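Local coordinates for putative uncharacterized protein (Chaetomium thermophilum, PDB 4XRI) that probably carries protein cargo into the nucleus as an importin-beta-type transport receptor, a flexible superhelix of HEAT repeats that is expected to bind a small GTPase, at residues L53-A64 with T108-A119; C481-A492 with A529-N540. The protein carries 2 engineered substitutions. All blocks are in the same frame, centred on the assembly; numbering follows the deposited sequence.

Contact 1: residues L53-A64 with T108-A119. Engineered in segment 108-119: P112 (natural residue Ser). With SO4 (sulfate ion), chain C; SO4 (sulfate ion), chain I.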
loop_
_atom_site.group_PDB
_atom_site.type_symbol
_atom_site.label_atom_id
_atom_site.label_comp_id
_atom_site.label_asym_id
_atom_site.label_seq_id
_atom_site.Cartn_x
_atom_site.Cartn_y
_atom_site.Cartn_z
ATOM N N LEU A 53 37.161 6.064 -14.531
ATOM C CA LEU A 53 35.981 6.372 -15.325
ATOM C C LEU A 53 36.369 7.040 -16.642
ATOM O O LEU A 53 35.760 6.791 -17.683
ATOM C CB LEU A 53 35.028 7.271 -14.532
ATOM C CG LEU A 53 33.914 7.983 -15.300
ATOM C CD1 LEU A 53 32.951 6.982 -15.919
ATOM C CD2 LEU A 53 33.174 8.957 -14.386
ATOM N N ALA A 54 37.400 7.876 -16.590
ATOM C CA ALA A 54 37.809 8.663 -17.749
ATOM C C ALA A 54 38.745 7.890 -18.675
ATOM O O ALA A 54 39.013 8.319 -19.797
ATOM C CB ALA A 54 38.472 9.958 -17.293
ATOM N N ASN A 55 39.233 6.746 -18.207
ATOM C CA ASN A 55 40.201 5.954 -18.960
ATOM C C ASN A 55 39.582 5.269 -20.178
ATOM O O ASN A 55 38.816 4.316 -20.045
ATOM C CB ASN A 55 40.845 4.907 -18.045
ATOM C CG ASN A 55 42.028 4.201 -18.694
ATOM O OD1 ASN A 55 42.283 4.350 -19.889
ATOM N ND2 ASN A 55 42.750 3.416 -17.901
ATOM N N GLU A 56 39.938 5.746 -21.367
ATOM C CA GLU A 56 39.411 5.192 -22.612
ATOM C C GLU A 56 39.995 3.821 -22.947
ATOM O O GLU A 56 39.521 3.145 -23.859
ATOM C CB GLU A 56 39.676 6.150 -23.775
ATOM C CG GLU A 56 38.938 7.471 -23.673
ATOM C CD GLU A 56 37.437 7.320 -23.836
ATOM O OE1 GLU A 56 36.991 6.303 -24.411
ATOM O OE2 GLU A 56 36.703 8.222 -23.383
ATOM N N SER A 57 41.028 3.416 -22.215
ATOM C CA SER A 57 41.675 2.132 -22.466
ATOM C C SER A 57 41.003 1.003 -21.687
ATOM O O SER A 57 41.333 -0.170 -21.866
ATOM C CB SER A 57 43.162 2.203 -22.110
ATOM O OG SER A 57 43.836 3.153 -22.919
ATOM N N SER A 58 40.055 1.364 -20.829
ATOM C CA SER A 58 39.365 0.385 -19.999
ATOM C C SER A 58 38.044 -0.053 -20.623
ATOM O O SER A 58 37.481 0.649 -21.462
ATOM C CB SER A 58 39.118 0.953 -18.599
ATOM O OG SER A 58 40.341 1.241 -17.945
ATOM N N GLU A 59 37.558 -1.219 -20.209
ATOM C CA GLU A 59 36.271 -1.724 -20.675
ATOM C C GLU A 59 35.137 -0.877 -20.116
ATOM O O GLU A 59 35.264 -0.290 -19.042
ATOM C CB GLU A 59 36.080 -3.191 -20.279
ATOM C CG GLU A 59 37.125 -4.140 -20.840
ATOM C CD GLU A 59 36.750 -5.595 -20.638
ATOM O OE1 GLU A 59 35.673 -6.005 -21.119
ATOM O OE2 GLU A 59 37.528 -6.328 -19.990
ATOM N N GLY A 60 34.030 -0.822 -20.847
ATOM C CA GLY A 60 32.897 -0.002 -20.468
ATOM C C GLY A 60 32.310 -0.323 -19.109
ATOM O O GLY A 60 31.959 0.584 -18.350
ATOM N N HIS A 61 32.201 -1.611 -18.794
ATOM C CA HIS A 61 31.575 -2.024 -17.544
ATOM C C HIS A 61 32.446 -1.679 -16.338
ATOM O O HIS A 61 31.932 -1.405 -15.253
ATOM C CB HIS A 61 31.260 -3.525 -17.566
ATOM C CG HIS A 61 32.472 -4.405 -17.586
ATOM N ND1 HIS A 61 33.117 -4.759 -18.752
ATOM C CD2 HIS A 61 33.145 -5.016 -16.583
ATOM C CE1 HIS A 61 34.141 -5.543 -18.465
ATOM N NE2 HIS A 61 34.180 -5.715 -17.155
ATOM N N ILE A 62 33.761 -1.677 -16.532
ATOM C CA ILE A 62 34.676 -1.249 -15.479
ATOM C C ILE A 62 34.521 0.246 -15.227
ATOM O O ILE A 62 34.420 0.689 -14.079
ATOM C CB ILE A 62 36.144 -1.556 -15.831
ATOM C CG1 ILE A 62 36.357 -3.066 -15.951
ATOM C CG2 ILE A 62 37.079 -0.974 -14.776
ATOM C CD1 ILE A 62 36.000 -3.828 -14.694
ATOM N N ARG A 63 34.501 1.017 -16.310
ATOM C CA ARG A 63 34.363 2.465 -16.229
ATOM C C ARG A 63 33.036 2.863 -15.594
ATOM O O ARG A 63 32.982 3.785 -14.781
ATOM C CB ARG A 63 34.486 3.088 -17.620
ATOM C CG ARG A 63 35.800 2.783 -18.309
ATOM C CD ARG A 63 35.817 3.321 -19.724
ATOM N NE ARG A 63 35.816 4.780 -19.759
ATOM C CZ ARG A 63 35.804 5.498 -20.876
ATOM N NH1 ARG A 63 35.781 4.887 -22.054
ATOM N NH2 ARG A 63 35.804 6.824 -20.816
ATOM N N ALA A 64 31.970 2.166 -15.978
ATOM C CA ALA A 64 30.653 2.405 -15.404
ATOM C C ALA A 64 30.680 2.135 -13.907
ATOM O O ALA A 64 30.182 2.932 -13.115
ATOM C CB ALA A 64 29.603 1.538 -16.088
ATOM N N THR A 108 34.361 13.154 -19.839
ATOM C CA THR A 108 33.984 11.765 -20.095
ATOM C C THR A 108 32.640 11.669 -20.831
ATOM O O THR A 108 32.328 10.651 -21.456
ATOM C CB THR A 108 33.927 10.966 -18.770
ATOM O OG1 THR A 108 35.199 11.038 -18.115
ATOM C CG2 THR A 108 33.584 9.495 -19.004
ATOM N N LEU A 109 31.852 12.740 -20.775
ATOM C CA LEU A 109 30.585 12.795 -21.505
ATOM C C LEU A 109 30.780 12.576 -23.004
ATOM O O LEU A 109 29.881 12.091 -23.693
ATOM C CB LEU A 109 29.886 14.136 -21.279
ATOM C CG LEU A 109 29.361 14.476 -19.883
ATOM C CD1 LEU A 109 28.636 15.813 -19.925
ATOM C CD2 LEU A 109 28.444 13.380 -19.359
ATOM N N ALA A 110 31.959 12.935 -23.501
ATOM C CA ALA A 110 32.250 12.867 -24.927
ATOM C C ALA A 110 32.693 11.473 -25.367
ATOM O O ALA A 110 32.832 11.209 -26.561
ATOM C CB ALA A 110 33.315 13.892 -25.291
ATOM N N SER A 111 32.917 10.588 -24.398
ATOM C CA SER A 111 33.391 9.236 -24.680
ATOM C C SER A 111 32.454 8.468 -25.605
ATOM O O SER A 111 31.240 8.487 -25.416
ATOM C CB SER A 111 33.573 8.454 -23.375
ATOM O OG SER A 111 33.973 7.119 -23.641
ATOM N N PRO A 112 33.022 7.787 -26.614
ATOM C CA PRO A 112 32.243 6.941 -27.524
ATOM C C PRO A 112 31.700 5.699 -26.823
ATOM O O PRO A 112 30.843 5.009 -27.372
ATOM C CB PRO A 112 33.257 6.565 -28.612
ATOM C CG PRO A 112 34.575 6.679 -27.948
ATOM C CD PRO A 112 34.446 7.825 -26.982
ATOM N N ASN A 113 32.193 5.422 -25.619
ATOM C CA ASN A 113 31.652 4.340 -24.809
ATOM C C ASN A 113 30.412 4.803 -24.049
ATOM O O ASN A 113 30.494 5.652 -23.161
ATOM C CB ASN A 113 32.704 3.810 -23.836
ATOM C CG ASN A 113 32.246 2.562 -23.107
ATOM O OD1 ASN A 113 31.699 2.638 -22.007
ATOM N ND2 ASN A 113 32.464 1.404 -23.723
ATOM N N SER A 114 29.267 4.234 -24.408
ATOM C CA SER A 114 27.979 4.664 -23.873
ATOM C C SER A 114 27.864 4.481 -22.364
ATOM O O SER A 114 27.293 5.324 -21.671
ATOM C CB SER A 114 26.843 3.910 -24.568
ATOM O OG SER A 114 26.717 4.320 -25.917
ATOM N N LYS A 115 28.400 3.376 -21.856
ATOM C CA LYS A 115 28.305 3.079 -20.431
ATOM C C LYS A 115 29.107 4.068 -19.590
ATOM O O LYS A 115 28.659 4.490 -18.521
ATOM C CB LYS A 115 28.768 1.648 -20.158
ATOM C CG LYS A 115 27.851 0.598 -20.764
ATOM C CD LYS A 115 28.343 -0.812 -20.495
ATOM C CE LYS A 115 27.407 -1.839 -21.117
ATOM N NZ LYS A 115 27.915 -3.227 -20.957
ATOM N N ALA A 116 30.287 4.439 -20.078
ATOM C CA ALA A 116 31.115 5.429 -19.402
ATOM C C ALA A 116 30.436 6.792 -19.430
ATOM O O ALA A 116 30.419 7.510 -18.429
ATOM C CB ALA A 116 32.489 5.504 -20.046
ATOM N N GLY A 117 29.872 7.137 -20.583
ATOM C CA GLY A 117 29.173 8.398 -20.746
ATOM C C GLY A 117 27.981 8.517 -19.818
ATOM O O GLY A 117 27.766 9.557 -19.197
ATOM N N GLN A 118 27.205 7.441 -19.725
ATOM C CA GLN A 118 26.043 7.403 -18.841
ATOM C C GLN A 118 26.469 7.575 -17.392
ATOM O O GLN A 118 25.868 8.349 -16.646
ATOM C CB GLN A 118 25.277 6.087 -19.007
ATOM C CG GLN A 118 23.849 6.113 -18.485
ATOM C CD GLN A 118 23.755 5.866 -16.991
ATOM O OE1 GLN A 118 24.711 5.408 -16.362
ATOM N NE2 GLN A 118 22.596 6.168 -16.416
ATOM N N ALA A 119 27.507 6.840 -17.003
ATOM C CA ALA A 119 28.032 6.895 -15.641
ATOM C C ALA A 119 28.507 8.300 -15.292
ATOM O O ALA A 119 28.267 8.788 -14.187
ATOM C CB ALA A 119 29.164 5.898 -15.470
HETATM S S SO4 C . 31.558 -4.219 -21.721
HETATM O O1 SO4 C . 30.931 -5.362 -21.065
HETATM O O2 SO4 C . 32.715 -3.791 -20.940
HETATM O O3 SO4 C . 31.994 -4.603 -23.059
HETATM O O4 SO4 C . 30.596 -3.126 -21.822
HETATM S S SO4 I . 27.329 2.779 -29.074
HETATM O O1 SO4 I . 28.404 3.208 -28.185
HETATM O O2 SO4 I . 26.689 1.591 -28.517
HETATM O O3 SO4 I . 26.344 3.849 -29.205
HETATM O O4 SO4 I . 27.881 2.467 -30.390
#
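Near the N-terminal end of the importin-beta superhelix, in the stacked helical hairpins of its HEAT repeats, R63 reaches from the first turn of helix 60-72 to the start of helix 114-131, where it packs on A116. The segments 60-64 and 114-119 run side by side, 8° from parallel. The CB of A116 lies over the centre of one guanidinium face, 3.3 Å above its plane. NE and NH2 together grip one acceptor side-on, L53 O, the carbonyl near the end of the preceding helix; NE is 2.9 Å from L53 O. E56 adds a salt bridge, with R63 NH2 reaching E56 OE2 from above the carboxylate plane. The bend in the arginine chain at chi3 (68°) turns its head across the loop toward both partners. The same E56 OE2 offers its syn lone pair to S111 OG, at 3.0 Å, so this oxygen takes two donors; R63 NH1 also makes a weak bond to S111 OG. That hydroxyl in turn accepts from N113 N in an ST turn. N113 caps the second helix, its OD1 accepting from A116 N at 3.0 Å, and the same OD1 packs 3.3 Å from G60 CA. Beside the polar group, L53 CD1 meets A119 CB at 4.0 Å, and A64 CB touches K115 O and CB. A sulfate, probably from the crystallisation liquor, bridges H61 N and K115 NZ. Bonded to a carbonyl and a carboxylate, with the A116 methyl packed on one face, R63 shares E56 with S111 OG, which ties the E56 carboxylate to the turn before helix 114-131.

Contact 2: residues C481-A492 with A529-N540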
loop_
_atom_site.group_PDB
_atom_site.type_symbol
_atom_site.label_atom_id
_atom_site.label_comp_id
_atom_site.label_asym_id
_atom_site.label_seq_id
_atom_site.Cartn_x
_atom_site.Cartn_y
_atom_site.Cartn_z
ATOM N N CYS A 481 -10.540 -20.671 -4.810
ATOM C CA CYS A 481 -10.558 -20.234 -3.416
ATOM C C CYS A 481 -11.087 -18.805 -3.266
ATOM O O CYS A 481 -11.931 -18.536 -2.406
ATOM C CB CYS A 481 -9.154 -20.340 -2.808
ATOM S SG CYS A 481 -8.638 -22.026 -2.387
ATOM N N TRP A 482 -10.591 -17.900 -4.108
ATOM C CA TRP A 482 -11.011 -16.499 -4.079
ATOM C C TRP A 482 -12.507 -16.349 -4.348
ATOM O O TRP A 482 -13.213 -15.626 -3.638
ATOM C CB TRP A 482 -10.226 -15.672 -5.100
ATOM C CG TRP A 482 -10.624 -14.229 -5.084
ATOM C CD1 TRP A 482 -10.470 -13.359 -4.047
ATOM C CD2 TRP A 482 -11.246 -13.485 -6.142
ATOM N NE1 TRP A 482 -10.955 -12.122 -4.388
ATOM C CE2 TRP A 482 -11.437 -12.170 -5.670
ATOM C CE3 TRP A 482 -11.660 -13.801 -7.441
ATOM C CZ2 TRP A 482 -12.019 -11.171 -6.448
ATOM C CZ3 TRP A 482 -12.241 -12.804 -8.214
ATOM C CH2 TRP A 482 -12.415 -11.506 -7.712
ATOM N N ALA A 483 -12.974 -17.044 -5.381
ATOM C CA ALA A 483 -14.386 -17.050 -5.748
ATOM C C ALA A 483 -15.243 -17.598 -4.609
ATOM O O ALA A 483 -16.270 -17.018 -4.257
ATOM C CB ALA A 483 -14.596 -17.870 -7.020
ATOM N N LEU A 484 -14.802 -18.713 -4.032
ATOM C CA LEU A 484 -15.506 -19.353 -2.921
ATOM C C LEU A 484 -15.635 -18.446 -1.696
ATOM O O LEU A 484 -16.673 -18.428 -1.030
ATOM C CB LEU A 484 -14.797 -20.650 -2.529
ATOM C CG LEU A 484 -15.019 -21.838 -3.465
ATOM C CD1 LEU A 484 -14.209 -23.037 -3.010
ATOM C CD2 LEU A 484 -16.493 -22.178 -3.516
ATOM N N MET A 485 -14.570 -17.702 -1.406
ATOM C CA MET A 485 -14.573 -16.742 -0.305
ATOM C C MET A 485 -15.601 -15.637 -0.529
ATOM O O MET A 485 -16.359 -15.287 0.380
ATOM C CB MET A 485 -13.184 -16.128 -0.120
ATOM C CG MET A 485 -12.196 -17.015 0.618
ATOM S SD MET A 485 -10.755 -16.088 1.171
ATOM C CE MET A 485 -10.079 -15.545 -0.396
ATOM N N ASN A 486 -15.614 -15.092 -1.743
ATOM C CA ASN A 486 -16.606 -14.098 -2.147
ATOM C C ASN A 486 -18.032 -14.574 -1.896
ATOM O O ASN A 486 -18.847 -13.849 -1.333
ATOM C CB ASN A 486 -16.438 -13.743 -3.629
ATOM C CG ASN A 486 -15.279 -12.797 -3.875
ATOM O OD1 ASN A 486 -14.924 -11.993 -3.013
ATOM N ND2 ASN A 486 -14.689 -12.881 -5.060
ATOM N N ILE A 487 -18.313 -15.801 -2.320
ATOM C CA ILE A 487 -19.626 -16.413 -2.154
ATOM C C ILE A 487 -20.021 -16.539 -0.686
ATOM O O ILE A 487 -21.148 -16.210 -0.304
ATOM C CB ILE A 487 -19.661 -17.802 -2.806
ATOM C CG1 ILE A 487 -19.536 -17.671 -4.324
ATOM C CG2 ILE A 487 -20.934 -18.542 -2.434
ATOM C CD1 ILE A 487 -19.185 -18.965 -5.002
ATOM N N ALA A 488 -19.087 -17.016 0.132
ATOM C CA ALA A 488 -19.315 -17.142 1.567
ATOM C C ALA A 488 -19.618 -15.783 2.195
ATOM O O ALA A 488 -20.451 -15.674 3.094
ATOM C CB ALA A 488 -18.110 -17.782 2.240
ATOM N N GLU A 489 -18.940 -14.750 1.707
ATOM C CA GLU A 489 -19.147 -13.390 2.197
ATOM C C GLU A 489 -20.498 -12.825 1.766
ATOM O O GLU A 489 -21.157 -12.123 2.533
ATOM C CB GLU A 489 -18.026 -12.470 1.708
ATOM C CG GLU A 489 -16.685 -12.702 2.382
ATOM C CD GLU A 489 -15.563 -11.914 1.729
ATOM O OE1 GLU A 489 -15.847 -11.134 0.795
ATOM O OE2 GLU A 489 -14.397 -12.079 2.148
ATOM N N ARG A 490 -20.904 -13.135 0.539
ATOM C CA ARG A 490 -22.108 -12.550 -0.045
ATOM C C ARG A 490 -23.391 -13.293 0.328
ATOM O O ARG A 490 -24.475 -12.711 0.313
ATOM C CB ARG A 490 -21.976 -12.495 -1.568
ATOM C CG ARG A 490 -20.834 -11.623 -2.063
ATOM C CD ARG A 490 -21.038 -10.169 -1.687
ATOM N NE ARG A 490 -19.802 -9.402 -1.816
ATOM C CZ ARG A 490 -19.721 -8.085 -1.657
ATOM N NH1 ARG A 490 -20.810 -7.384 -1.371
ATOM N NH2 ARG A 490 -18.553 -7.470 -1.788
ATOM N N PHE A 491 -23.275 -14.578 0.648
ATOM C CA PHE A 491 -24.442 -15.374 1.021
ATOM C C PHE A 491 -24.411 -15.733 2.502
ATOM O O PHE A 491 -24.688 -16.871 2.885
ATOM C CB PHE A 491 -24.522 -16.644 0.174
ATOM C CG PHE A 491 -24.762 -16.385 -1.288
ATOM C CD1 PHE A 491 -26.047 -16.388 -1.803
ATOM C CD2 PHE A 491 -23.703 -16.139 -2.146
ATOM C CE1 PHE A 491 -26.272 -16.151 -3.146
ATOM C CE2 PHE A 491 -23.920 -15.901 -3.489
ATOM C CZ PHE A 491 -25.206 -15.907 -3.991
ATOM N N ALA A 492 -24.085 -14.748 3.331
ATOM C CA ALA A 492 -23.891 -14.968 4.760
ATOM C C ALA A 492 -25.201 -14.923 5.540
ATOM O O ALA A 492 -25.299 -15.476 6.636
ATOM C CB ALA A 492 -22.917 -13.941 5.315
ATOM N N ALA A 529 -4.447 -21.231 0.958
ATOM C CA ALA A 529 -5.600 -20.605 0.322
ATOM C C ALA A 529 -6.904 -21.272 0.749
ATOM O O ALA A 529 -7.908 -20.597 0.977
ATOM C CB ALA A 529 -5.459 -20.648 -1.185
ATOM N N ALA A 530 -6.874 -22.597 0.871
ATOM C CA ALA A 530 -8.061 -23.365 1.235
ATOM C C ALA A 530 -8.425 -23.162 2.702
ATOM O O ALA A 530 -9.602 -23.133 3.060
ATOM C CB ALA A 530 -7.847 -24.842 0.942
ATOM N N TYR A 531 -7.407 -23.028 3.546
ATOM C CA TYR A 531 -7.624 -22.739 4.959
ATOM C C TYR A 531 -8.297 -21.382 5.122
ATOM O O TYR A 531 -9.172 -21.213 5.971
ATOM C CB TYR A 531 -6.303 -22.773 5.735
ATOM C CG TYR A 531 -5.952 -24.128 6.317
ATOM C CD1 TYR A 531 -6.892 -24.874 7.021
ATOM C CD2 TYR A 531 -4.681 -24.662 6.157
ATOM C CE1 TYR A 531 -6.570 -26.113 7.551
ATOM C CE2 TYR A 531 -4.350 -25.893 6.686
ATOM C CZ TYR A 531 -5.297 -26.615 7.380
ATOM O OH TYR A 531 -4.972 -27.845 7.904
ATOM N N GLU A 532 -7.887 -20.420 4.300
ATOM C CA GLU A 532 -8.496 -19.093 4.317
ATOM C C GLU A 532 -9.977 -19.179 3.963
ATOM O O GLU A 532 -10.809 -18.514 4.578
ATOM C CB GLU A 532 -7.782 -18.147 3.352
ATOM C CG GLU A 532 -8.153 -16.689 3.553
ATOM C CD GLU A 532 -7.597 -15.779 2.472
ATOM O OE1 GLU A 532 -7.081 -16.289 1.452
ATOM O OE2 GLU A 532 -7.678 -14.544 2.644
ATOM N N VAL A 533 -10.292 -20.012 2.976
ATOM C CA VAL A 533 -11.673 -20.259 2.574
ATOM C C VAL A 533 -12.478 -20.803 3.744
ATOM O O VAL A 533 -13.570 -20.316 4.047
ATOM C CB VAL A 533 -11.754 -21.258 1.401
ATOM C CG1 VAL A 533 -13.208 -21.517 1.036
ATOM C CG2 VAL A 533 -10.989 -20.730 0.207
ATOM N N LEU A 534 -11.924 -21.819 4.396
ATOM C CA LEU A 534 -12.557 -22.445 5.548
ATOM C C LEU A 534 -12.834 -21.428 6.650
ATOM O O LEU A 534 -13.893 -21.452 7.280
ATOM C CB LEU A 534 -11.678 -23.579 6.078
ATOM C CG LEU A 534 -12.231 -24.378 7.259
ATOM C CD1 LEU A 534 -13.647 -24.847 6.958
ATOM C CD2 LEU A 534 -11.327 -25.557 7.577
ATOM N N SER A 535 -11.876 -20.536 6.872
ATOM C CA SER A 535 -12.030 -19.472 7.854
ATOM C C SER A 535 -13.243 -18.597 7.537
ATOM O O SER A 535 -14.048 -18.298 8.417
ATOM C CB SER A 535 -10.765 -18.612 7.916
ATOM O OG SER A 535 -10.964 -17.485 8.752
ATOM N N VAL A 536 -13.363 -18.196 6.276
ATOM C CA VAL A 536 -14.424 -17.296 5.836
ATOM C C VAL A 536 -15.790 -17.982 5.866
ATOM O O VAL A 536 -16.803 -17.353 6.184
ATOM C CB VAL A 536 -14.136 -16.763 4.414
ATOM C CG1 VAL A 536 -15.313 -15.964 3.880
ATOM C CG2 VAL A 536 -12.873 -15.915 4.420
ATOM N N PHE A 537 -15.813 -19.272 5.549
ATOM C CA PHE A 537 -17.039 -20.059 5.657
ATOM C C PHE A 537 -17.533 -20.090 7.101
ATOM O O PHE A 537 -18.731 -19.978 7.361
ATOM C CB PHE A 537 -16.819 -21.485 5.145
ATOM C CG PHE A 537 -17.225 -21.685 3.711
ATOM C CD1 PHE A 537 -16.413 -21.248 2.677
ATOM C CD2 PHE A 537 -18.415 -22.318 3.400
ATOM C CE1 PHE A 537 -16.786 -21.435 1.359
ATOM C CE2 PHE A 537 -18.791 -22.510 2.088
ATOM C CZ PHE A 537 -17.976 -22.066 1.065
ATOM N N VAL A 538 -16.597 -20.235 8.033
ATOM C CA VAL A 538 -16.919 -20.262 9.455
ATOM C C VAL A 538 -17.438 -18.915 9.933
ATOM O O VAL A 538 -18.462 -18.841 10.615
ATOM C CB VAL A 538 -15.694 -20.657 10.306
ATOM C CG1 VAL A 538 -15.946 -20.361 11.777
ATOM C CG2 VAL A 538 -15.365 -22.122 10.102
ATOM N N GLN A 539 -16.719 -17.853 9.574
ATOM C CA GLN A 539 -17.094 -16.493 9.955
ATOM C C GLN A 539 -18.540 -16.172 9.580
ATOM O O GLN A 539 -19.260 -15.529 10.345
ATOM C CB GLN A 539 -16.158 -15.469 9.301
ATOM C CG GLN A 539 -14.716 -15.526 9.774
ATOM C CD GLN A 539 -13.831 -14.533 9.044
ATOM O OE1 GLN A 539 -14.321 -13.625 8.373
ATOM N NE2 GLN A 539 -12.520 -14.706 9.164
ATOM N N ASN A 540 -18.955 -16.634 8.407
ATOM C CA ASN A 540 -20.268 -16.309 7.867
ATOM C C ASN A 540 -21.299 -17.420 8.052
ATOM O O ASN A 540 -22.353 -17.412 7.411
ATOM C CB ASN A 540 -20.148 -15.980 6.380
ATOM C CG ASN A 540 -19.272 -14.771 6.119
ATOM O OD1 ASN A 540 -19.740 -13.635 6.163
ATOM N ND2 ASN A 540 -17.994 -15.011 5.847
HETATM O O HOH W 1 -21.877 -18.021 4.215
#
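The helical segments 481-490 and 529-539 lie almost parallel, 7° apart, with their axes 8.8 Å from each other at closest approach, and M485 sits level with V533, A488 with F537. Side-by-side packing of near-parallel helices is a feature of HEAT-repeat solenoids such as importin-beta, here in apolar form. At one end C481 turns its sulfur to A529, SG lying 3.7 Å from both A529 CB and the backbone carbon A529 C, while C481 CB rests on V533 CG2. V533 splits its methyls between neighbours: CG1, anti to the backbone N (chi1 179°), faces L484 CB at 4.0 Å, and CG2 goes to C481 and M485. M485 and E532 cross at about a right angle, which brings M485 SD 3.4 Å from E532 CD, the carboxylate carbon; the methionine chain bends at chi3 so that CE lies alongside the same group. A turn further on, A488 CB fits between V536 CG1, 3.7 Å away, and the F537 ring, where it makes a CH-pi contact over the face, 4.1 Å from the centroid and 21° off the normal. L502, from a loop, also touches that phenyl ring. At the C-terminal end N540 packs under the close of the first helix, its CB 3.3 Å from A488 O and its OD1 against A492 CB. No direct hydrogen bond joins the segments. The amide of N540 folds back to its own helix instead, ND2 donating to V536 O at 2.6 Å, from the face of that carbonyl opposite to N540 N.

Overall arrangement
Contact 1 and contact 2 solve one problem, the side-by-side joining of nearly parallel helices in a solenoid, with different chemistry. They share no helix, follow one another along the chain and lie on opposite sides of its centre, about 58 Å between centres. Contact 1, farther from the middle of the chain, engages loops and helix starts, and relies on a charged cluster, a capping side chain and small alanine contacts. Contact 2 runs along helix bodies and buries somewhat more surface, 621 against 533 Å², mostly through methyl, sulfur and ring contacts. Both are partly buried, E489 and K115 being exposed, but contact 1 buries the charged R63, whereas buried residues touching in contact 2 are apolar.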